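Local coordinates for antibiotic resistance protein (Deinococcus radiodurans, PDB 2VLI), which probably confers resistance to tunicamycin as a P-loop phosphotransferase that modifies the antibiotic, at residues A[31-36]-A[78-83]. Residues are numbered along the deposited sequence; the frame is centred on the assembly and turned at random.
Sequences GSFVFE and GPLIVP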
loop_
_atom_site.group_PDB
_atom_site.type_symbol
_atom_site.label_atom_id
_atom_site.label_comp_id
_atom_site.label_asym_id
_atom_site.label_seq_id
_atom_site.Cartn_x
_atom_site.Cartn_y
_atom_site.Cartn_z
ATOM N N GLY A 31 0.431 4.052 35.188
ATOM C CA GLY A 31 -0.573 5.062 34.800
ATOM C C GLY A 31 -1.031 4.948 33.342
ATOM O O GLY A 31 -1.940 5.665 32.911
ATOM N N SER A 32 -0.394 4.069 32.579
ATOM C CA SER A 32 -0.652 3.946 31.156
ATOM C C SER A 32 -1.950 3.187 30.891
ATOM O O SER A 32 -2.485 2.524 31.754
ATOM C CB SER A 32 0.539 3.274 30.436
ATOM O OG SER A 32 0.660 1.900 30.763
ATOM N N PHE A 33 -2.505 3.358 29.699
ATOM C CA PHE A 33 -3.781 2.726 29.366
ATOM C C PHE A 33 -3.688 2.256 27.926
ATOM O O PHE A 33 -3.206 3.011 27.087
ATOM C CB PHE A 33 -4.942 3.723 29.546
ATOM C CG PHE A 33 -6.298 3.171 29.173
ATOM C CD1 PHE A 33 -6.846 3.425 27.920
ATOM C CD2 PHE A 33 -7.047 2.443 30.086
ATOM C CE1 PHE A 33 -8.100 2.933 27.571
ATOM C CE2 PHE A 33 -8.281 1.933 29.741
ATOM C CZ PHE A 33 -8.822 2.190 28.473
ATOM N N VAL A 34 -4.117 1.025 27.677
ATOM C CA VAL A 34 -4.137 0.465 26.357
ATOM C C VAL A 34 -5.509 0.721 25.693
ATOM O O VAL A 34 -6.533 0.154 26.064
ATOM C CB VAL A 34 -3.793 -1.036 26.353
ATOM C CG1 VAL A 34 -3.717 -1.532 24.936
ATOM C CG2 VAL A 34 -2.427 -1.329 27.030
ATOM N N PHE A 35 -5.499 1.622 24.720
ATOM C CA PHE A 35 -6.654 1.966 23.912
ATOM C C PHE A 35 -6.716 1.060 22.700
ATOM O O PHE A 35 -5.825 1.088 21.860
ATOM C CB PHE A 35 -6.512 3.417 23.515
ATOM C CG PHE A 35 -7.634 3.964 22.691
ATOM C CD1 PHE A 35 -8.578 4.843 23.271
ATOM C CD2 PHE A 35 -7.736 3.680 21.348
ATOM C CE1 PHE A 35 -9.573 5.428 22.498
ATOM C CE2 PHE A 35 -8.720 4.260 20.594
ATOM C CZ PHE A 35 -9.661 5.123 21.201
ATOM N N GLU A 36 -7.761 0.240 22.601
ATOM C CA GLU A 36 -7.866 -0.798 21.573
ATOM C C GLU A 36 -8.896 -0.420 20.543
ATOM O O GLU A 36 -10.086 -0.580 20.802
ATOM C CB GLU A 36 -8.261 -2.144 22.173
ATOM C CG GLU A 36 -7.411 -2.510 23.337
ATOM C CD GLU A 36 -7.558 -3.948 23.763
ATOM O OE1 GLU A 36 -8.708 -4.400 24.057
ATOM O OE2 GLU A 36 -6.491 -4.614 23.843
ATOM N N GLY A 78 -1.517 8.384 32.566
ATOM C CA GLY A 78 -0.226 8.130 31.987
ATOM C C GLY A 78 -0.285 8.102 30.467
ATOM O O GLY A 78 -1.219 8.616 29.838
ATOM N N PRO A 79 0.739 7.530 29.867
ATOM C CA PRO A 79 0.734 7.437 28.422
ATOM C C PRO A 79 -0.405 6.581 27.859
ATOM O O PRO A 79 -0.823 5.583 28.434
ATOM C CB PRO A 79 2.098 6.824 28.101
ATOM C CG PRO A 79 2.953 7.091 29.354
ATOM C CD PRO A 79 1.960 6.984 30.477
ATOM N N LEU A 80 -0.896 6.996 26.711
ATOM C CA LEU A 80 -1.923 6.286 26.010
ATOM C C LEU A 80 -1.236 5.412 24.944
ATOM O O LEU A 80 -0.520 5.941 24.099
ATOM C CB LEU A 80 -2.863 7.320 25.413
ATOM C CG LEU A 80 -4.312 6.975 25.102
ATOM C CD1 LEU A 80 -5.024 6.256 26.283
ATOM C CD2 LEU A 80 -5.029 8.262 24.772
ATOM N N ILE A 81 -1.427 4.095 25.025
ATOM C CA ILE A 81 -0.812 3.120 24.108
ATOM C C ILE A 81 -1.852 2.559 23.146
ATOM O O ILE A 81 -2.863 2.023 23.557
ATOM C CB ILE A 81 -0.155 1.950 24.855
ATOM C CG1 ILE A 81 0.816 2.460 25.925
ATOM C CG2 ILE A 81 0.495 1.007 23.859
ATOM C CD1 ILE A 81 1.124 1.466 27.103
ATOM N N VAL A 82 -1.621 2.706 21.853
ATOM C CA VAL A 82 -2.610 2.325 20.839
ATOM C C VAL A 82 -2.023 1.311 19.831
ATOM O O VAL A 82 -1.358 1.721 18.907
ATOM C CB VAL A 82 -3.085 3.592 20.048
ATOM C CG1 VAL A 82 -4.207 3.231 19.087
ATOM C CG2 VAL A 82 -3.433 4.788 21.010
ATOM N N PRO A 83 -2.303 -0.001 19.986
ATOM C CA PRO A 83 -1.910 -1.016 18.996
ATOM C C PRO A 83 -2.880 -1.026 17.818
ATOM O O PRO A 83 -4.074 -1.121 18.021
ATOM C CB PRO A 83 -1.995 -2.340 19.760
ATOM C CG PRO A 83 -2.763 -2.059 21.030
ATOM C CD PRO A 83 -3.140 -0.582 21.056
#
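The side chains of Phe33 and Leu80 run alongside each other in the same direction, Leu80 CD1 reaching the ring edge near its plane, 3.7 Å from Phe33 CD1. The same methyl meets Phe35 CB at 4.2 Å, so Leu80 touches both Phe33 and Phe35 of segment 31-36. Phe35 has CG anti to its N (chi1 -179°), which carries the ring away from segment 78-83 and onto Met65, Leu69 and Ala72 of helix 61-75; Val82 CG1 sits obliquely to the ring. Ile81 and Val34 occupy the other face, against helix 20-28. There Ile81 CD1 lies 3.7 Å from Ser32 OG, a hydroxyl hydrogen-bonded to Leu29 O and His26 ND1. The contact joins edge strand 33-34 to its neighbour 80-84 in the parallel 2-3-1-4-5 sheet of a P-loop NTPase-type fold, with helices on both faces. Phe33 N bonds to Pro79 O, Ile81 N to Phe33 O at 2.9 Å and almost straight (177°), and Phe35 N to Ile81 O. Beyond this ladder Pro83, which has no N-H to give, sets its CD 3.3 Å from Phe35 O, while the Val34 side chain crosses that of Pro83 at about a right angle, with Val34 CG1 4.0 Å from Pro83 CD. At the opposite end Gly78 N makes a weak bond to Gly31 O.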